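Local coordinates for protein metallo-beta-lactamase 1 (Acinetobacter baumannii, PDB 5MMD) that probably hydrolyses beta-lactam antibiotics to substituted beta-amino acids as a zinc-dependent class B enzyme, conferring antibiotic resistance, at residues A[85-90]-A[111-116]; A[159-164]-A[195-200]. All blocks are in the same frame, centred on the assembly; numbering follows the deposited sequence.

Interaction 1. Residues A[85-90]-A[111-116]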
loop_
_atom_site.group_PDB
_atom_site.type_symbol
_atom_site.label_atom_id
_atom_site.label_comp_id
_atom_site.label_asym_id
_atom_site.label_seq_id
_atom_site.Cartn_x
_atom_site.Cartn_y
_atom_site.Cartn_z
ATOM N N ALA A 85 10.476 -1.612 -2.623
ATOM C CA ALA A 85 11.924 -1.778 -2.460
ATOM C C ALA A 85 12.309 -3.235 -2.345
ATOM O O ALA A 85 13.416 -3.614 -2.718
ATOM C CB ALA A 85 12.475 -0.994 -1.227
ATOM N N GLY A 86 11.424 -4.053 -1.796
ATOM C CA GLY A 86 11.777 -5.426 -1.532
ATOM C C GLY A 86 11.445 -6.406 -2.637
ATOM O O GLY A 86 11.720 -7.602 -2.488
ATOM N N ILE A 87 10.857 -5.926 -3.728
ATOM C CA ILE A 87 10.462 -6.828 -4.811
ATOM C C ILE A 87 11.618 -7.667 -5.355
ATOM O O ILE A 87 11.453 -8.874 -5.530
ATOM C CB ILE A 87 9.818 -6.098 -5.963
ATOM C CG1 ILE A 87 8.443 -5.618 -5.516
ATOM C CG2 ILE A 87 9.724 -7.075 -7.185
ATOM C CD1 ILE A 87 7.669 -4.860 -6.493
ATOM N N LYS A 88 12.783 -7.058 -5.572
ATOM C CA LYS A 88 13.940 -7.790 -6.048
ATOM C C LYS A 88 14.350 -8.898 -5.093
ATOM O O LYS A 88 14.605 -10.034 -5.523
ATOM C CB LYS A 88 15.140 -6.865 -6.287
ATOM C CG LYS A 88 16.395 -7.630 -6.742
ATOM C CD LYS A 88 17.628 -6.763 -6.870
ATOM C CE LYS A 88 17.734 -6.130 -8.244
ATOM N NZ LYS A 88 19.030 -5.407 -8.403
ATOM N N TRP A 89 14.418 -8.580 -3.801
ATOM C CA TRP A 89 14.835 -9.577 -2.833
ATOM C C TRP A 89 13.811 -10.727 -2.815
ATOM O O TRP A 89 14.185 -11.890 -2.796
ATOM C CB TRP A 89 15.010 -8.960 -1.444
ATOM C CG TRP A 89 15.486 -9.953 -0.441
ATOM C CD1 TRP A 89 16.784 -10.291 -0.144
ATOM C CD2 TRP A 89 14.662 -10.770 0.374
ATOM N NE1 TRP A 89 16.803 -11.268 0.826
ATOM C CE2 TRP A 89 15.513 -11.578 1.161
ATOM C CE3 TRP A 89 13.295 -10.915 0.502
ATOM C CZ2 TRP A 89 15.028 -12.513 2.066
ATOM C CZ3 TRP A 89 12.808 -11.852 1.420
ATOM C CH2 TRP A 89 13.681 -12.639 2.176
ATOM N N LEU A 90 12.533 -10.397 -2.897
ATOM C CA LEU A 90 11.484 -11.402 -2.805
ATOM C C LEU A 90 11.518 -12.299 -4.047
ATOM O O LEU A 90 11.388 -13.523 -3.950
ATOM C CB LEU A 90 10.131 -10.730 -2.674
ATOM C CG LEU A 90 9.774 -10.002 -1.376
ATOM C CD1 LEU A 90 8.491 -9.189 -1.581
ATOM C CD2 LEU A 90 9.624 -10.994 -0.251
ATOM N N GLY A 111 13.832 1.378 -15.260
ATOM C CA GLY A 111 14.985 0.497 -15.097
ATOM C C GLY A 111 14.966 -0.364 -13.835
ATOM O O GLY A 111 16.001 -0.911 -13.407
ATOM N N LYS A 112 13.781 -0.506 -13.257
ATOM C CA LYS A 112 13.615 -1.190 -11.987
ATOM C C LYS A 112 13.111 -2.629 -12.145
ATOM O O LYS A 112 12.492 -2.989 -13.156
ATOM C CB LYS A 112 12.640 -0.401 -11.095
ATOM C CG LYS A 112 13.196 0.966 -10.629
ATOM C CD LYS A 112 12.096 1.837 -10.055
ATOM C CE LYS A 112 12.646 3.162 -9.573
ATOM N NZ LYS A 112 11.498 4.033 -9.296
ATOM N N GLU A 113 13.434 -3.451 -11.149
ATOM C CA GLU A 113 12.916 -4.801 -11.027
ATOM C C GLU A 113 11.390 -4.769 -11.058
ATOM O O GLU A 113 10.781 -3.995 -10.337
ATOM C CB GLU A 113 13.416 -5.433 -9.722
ATOM C CG GLU A 113 12.957 -6.854 -9.490
ATOM C CD GLU A 113 13.864 -7.883 -10.148
ATOM O OE1 GLU A 113 14.870 -7.485 -10.789
ATOM O OE2 GLU A 113 13.576 -9.086 -10.020
ATOM N N GLN A 114 10.786 -5.610 -11.903
ATOM C CA GLN A 114 9.332 -5.766 -11.942
ATOM C C GLN A 114 8.805 -6.883 -11.009
ATOM O O GLN A 114 9.514 -7.855 -10.697
ATOM C CB GLN A 114 8.871 -6.094 -13.366
ATOM C CG GLN A 114 9.148 -5.046 -14.431
ATOM C CD GLN A 114 8.733 -5.564 -15.809
ATOM O OE1 GLN A 114 9.329 -6.506 -16.344
ATOM N NE2 GLN A 114 7.641 -5.031 -16.330
ATOM N N ALA A 115 7.556 -6.767 -10.590
ATOM C CA ALA A 115 6.898 -7.921 -9.931
ATOM C C ALA A 115 6.765 -9.073 -10.923
ATOM O O ALA A 115 6.658 -8.835 -12.128
ATOM C CB ALA A 115 5.533 -7.544 -9.394
ATOM N N ARG A 116 6.734 -10.302 -10.406
ATOM C CA ARG A 116 6.715 -11.498 -11.243
ATOM C C ARG A 116 5.349 -11.704 -11.871
ATOM O O ARG A 116 5.268 -12.148 -13.016
ATOM C CB ARG A 116 7.131 -12.746 -10.445
ATOM C CG ARG A 116 8.648 -12.942 -10.378
ATOM C CD ARG A 116 9.111 -14.289 -9.777
ATOM N NE ARG A 116 8.894 -15.489 -10.582
ATOM N NH1 ARG A 116 10.761 -15.262 -11.937
ATOM N NH2 ARG A 116 9.378 -17.053 -12.164
HETATM O O HOH W 1 15.715 -10.920 -8.020
#
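The first turn of helix 87-92, shortly after zinc ligand Asp82, meets the loop joining helix 101-109 to strand 117-119 through Ile87 and Lys88 on one side and Glu113 to Ala115 on the other. Ile87 is directed at the loop: chi1 of -71° puts CG1 beside the backbone N and CG2 anti to it. The CG2 methyl reaches Gln114 O at 3.6 Å and Ala115 CA at 4.0 Å. Ile87 CD1 lies 4.5 Å from Ala115 CB. The aliphatic part of Glu113 lies against the helix backbone, CG 3.7 Å from Lys88 CA, and the two side chains cross at about a right angle. A bend at chi2 (86°) turns the Glu113 carboxylate along the helix, where OE2 accepts a hydrogen bond from Asn91 ND2, which also reaches Gln114 O. One water donates to Lys88 O at 2.9 Å and, weakly, to Glu113 OE2. The bend of Lys88 at chi3 brings CE to 4.1 Å from Glu113 OE1, but the extended last torsion carries NZ off to 5.2 Å, too far for a salt bridge. Such a helix-to-loop contact, apolar inside and polar at its margin, joins two successive beta-alpha-beta crossovers of the alpha-beta/beta-alpha metallo-beta-lactamase fold.

Interaction 2. Residues A[159-164]-A[195-200]. With ZN (zinc ion), chain C.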
loop_
_atom_site.group_PDB
_atom_site.type_symbol
_atom_site.label_atom_id
_atom_site.label_comp_id
_atom_site.label_asym_id
_atom_site.label_seq_id
_atom_site.Cartn_x
_atom_site.Cartn_y
_atom_site.Cartn_z
ATOM N N CYS A 159 -0.752 5.067 -0.419
ATOM C CA CYS A 159 -0.455 6.496 -0.390
ATOM C C CYS A 159 -1.517 7.284 -1.102
ATOM O O CYS A 159 -1.472 8.500 -1.089
ATOM C CB CYS A 159 0.915 6.738 -0.953
ATOM S SG CYS A 159 2.091 5.720 -0.085
ATOM N N PHE A 160 -2.489 6.581 -1.681
ATOM C CA PHE A 160 -3.697 7.180 -2.221
ATOM C C PHE A 160 -4.542 7.817 -1.126
ATOM O O PHE A 160 -5.406 8.682 -1.406
ATOM C CB PHE A 160 -4.533 6.103 -2.948
ATOM C CG PHE A 160 -5.857 6.591 -3.469
ATOM C CD1 PHE A 160 -5.914 7.432 -4.563
ATOM C CD2 PHE A 160 -7.059 6.192 -2.875
ATOM C CE1 PHE A 160 -7.123 7.885 -5.060
ATOM C CE2 PHE A 160 -8.275 6.632 -3.380
ATOM C CZ PHE A 160 -8.298 7.492 -4.474
ATOM N N ILE A 161 -4.344 7.344 0.103
ATOM C CA ILE A 161 -5.134 7.810 1.245
ATOM C C ILE A 161 -4.218 8.477 2.227
ATOM O O ILE A 161 -3.184 7.928 2.584
ATOM C CB ILE A 161 -5.926 6.633 1.961
ATOM C CG1 ILE A 161 -6.969 6.025 1.021
ATOM C CG2 ILE A 161 -6.577 7.131 3.270
ATOM C CD1 ILE A 161 -7.951 7.045 0.422
ATOM N N ARG A 162 -4.590 9.684 2.646
ATOM C CA ARG A 162 -3.825 10.446 3.619
ATOM C C ARG A 162 -4.312 10.247 5.045
ATOM O O ARG A 162 -5.503 10.063 5.291
ATOM C CB ARG A 162 -3.893 11.930 3.275
ATOM C CG ARG A 162 -3.339 12.223 1.873
ATOM C CD ARG A 162 -1.828 11.976 1.795
ATOM N NE ARG A 162 -1.103 12.995 2.569
ATOM C CZ ARG A 162 0.180 12.938 2.912
ATOM N NH1 ARG A 162 0.956 11.900 2.563
ATOM N NH2 ARG A 162 0.690 13.953 3.586
ATOM N N SER A 163 -3.366 10.318 5.978
ATOM C CA SER A 163 -3.678 10.221 7.393
ATOM C C SER A 163 -4.453 11.444 7.862
ATOM O O SER A 163 -4.325 12.559 7.298
ATOM C CB SER A 163 -2.397 10.061 8.212
ATOM O OG SER A 163 -1.707 11.281 8.221
ATOM N N LEU A 164 -5.267 11.254 8.896
ATOM C CA LEU A 164 -6.085 12.350 9.388
ATOM C C LEU A 164 -5.222 13.518 9.878
ATOM O O LEU A 164 -5.703 14.653 9.928
ATOM C CB LEU A 164 -7.004 11.920 10.527
ATOM C CG LEU A 164 -8.435 11.488 10.226
ATOM C CD1 LEU A 164 -9.154 11.395 11.602
ATOM C CD2 LEU A 164 -9.177 12.411 9.280
ATOM N N LYS A 195 -14.046 -0.336 8.378
ATOM C CA LYS A 195 -13.945 -0.155 9.840
ATOM C C LYS A 195 -12.613 0.422 10.238
ATOM O O LYS A 195 -12.491 1.275 11.169
ATOM C CB LYS A 195 -14.148 -1.495 10.531
ATOM C CG LYS A 195 -15.595 -1.929 10.592
ATOM C CE LYS A 195 -17.126 -3.612 11.756
ATOM N NZ LYS A 195 -17.211 -4.845 10.923
ATOM N N ILE A 196 -11.603 -0.064 9.534
ATOM C CA ILE A 196 -10.244 0.430 9.640
ATOM C C ILE A 196 -9.719 0.831 8.258
ATOM O O ILE A 196 -9.850 0.094 7.257
ATOM C CB ILE A 196 -9.298 -0.620 10.225
ATOM C CG1 ILE A 196 -9.776 -1.070 11.604
ATOM C CG2 ILE A 196 -7.863 -0.101 10.196
ATOM C CD1 ILE A 196 -8.816 -2.023 12.294
ATOM N N VAL A 197 -9.135 2.009 8.206
ATOM C CA VAL A 197 -8.447 2.471 7.012
ATOM C C VAL A 197 -6.982 2.760 7.347
ATOM O O VAL A 197 -6.667 3.428 8.345
ATOM C CB VAL A 197 -9.127 3.695 6.443
ATOM C CG1 VAL A 197 -8.377 4.160 5.219
ATOM C CG2 VAL A 197 -10.583 3.385 6.094
ATOM N N VAL A 198 -6.099 2.213 6.526
ATOM C CA VAL A 198 -4.663 2.269 6.714
ATOM C C VAL A 198 -4.057 3.140 5.605
ATOM O O VAL A 198 -4.094 2.760 4.427
ATOM C CB VAL A 198 -4.043 0.858 6.679
ATOM C CG1 VAL A 198 -2.511 0.893 6.835
ATOM C CG2 VAL A 198 -4.675 -0.029 7.713
ATOM N N PRO A 199 -3.508 4.314 5.974
ATOM C CA PRO A 199 -2.897 5.179 4.975
ATOM C C PRO A 199 -1.507 4.663 4.631
ATOM O O PRO A 199 -0.996 3.857 5.401
ATOM C CB PRO A 199 -2.845 6.532 5.690
ATOM C CG PRO A 199 -2.561 6.152 7.115
ATOM C CD PRO A 199 -3.377 4.875 7.333
ATOM N N GLY A 200 -0.916 5.101 3.520
ATOM C CA GLY A 200 0.423 4.672 3.154
ATOM C C GLY A 200 1.491 5.190 4.094
ATOM O O GLY A 200 2.534 4.550 4.283
HETATM ZN ZN ZN C . 4.299 6.542 -0.214
HETATM O O HOH W 2 5.035 7.182 -2.036
#
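Pro199 meets the backbone of the loop 159-164 through its CB and CG atoms, and the carbonyl of Ile161 and the backbone and CB of Ser163, two residues on, come up to it. Its CB lies 3.4 Å from Ile161 O and 3.8 Å from Ser163 N, while its CG touches Ser163 CB at 4.1 Å. Ile161 starts toward the strand, but its end leads away, and the side chain also touches Leu210 and Thr213 of helix 208-223. The CG2 methyl, anti to the backbone N, is what remains facing strand 196-199; it meets Val197 CG1 at 4.0 Å, the two side chains crossing at about a right angle. Val197 and Pro199 both point at the loop, whereas Val198 between them turns the other way, onto Tyr156 of the neighbouring strand 154-158. Ser163 offers its CB to the proline, and its OG is hydrogen-bonded to Ser166 OG.

At the zinc end the two backbones come nearest, CA to CA, at Cys159 and Gly200, 4.1 Å apart. The cysteine side chain is directed away from the strand. Its SG, placed beside the backbone N at chi1 -54°, binds zinc at 2.4 Å; Gly200, with no side chain, lets its CA lie 3.8 Å from Cys159 SG. Asp82 and His201 are the other protein ligands of this metal, and a water completes the set at 2.1 Å. No hydrogen bond joins the two segments: van der Waals contacts of Ile161, Val197 and Pro199, partly against backbone polar atoms, run up to a zinc that takes Cys159 from one segment and His201 from just beyond the other.

How the interactions relate
Interactions 1 and 2 lie on opposite sides of the chain's centre, about 24 Å apart between centres and about 11 Å at their nearest atoms, and they share no segment. Interaction 1 is partly buried, toward the periphery of the half built on the seven-stranded sheet; interaction 2 is buried, at the edge strand of the five-stranded sheet. Neither has a direct hydrogen bond across it. The outer contact supplements its apolar side with a carboxylate, a water and an asparagine from outside, whereas the inner one relies on side-chain and side-chain-to-backbone van der Waals contact and ends at a metal-bound sulfur. Asp82, shortly before residues 85-90, binds the same zinc as Cys159, linking the two halves at the active site.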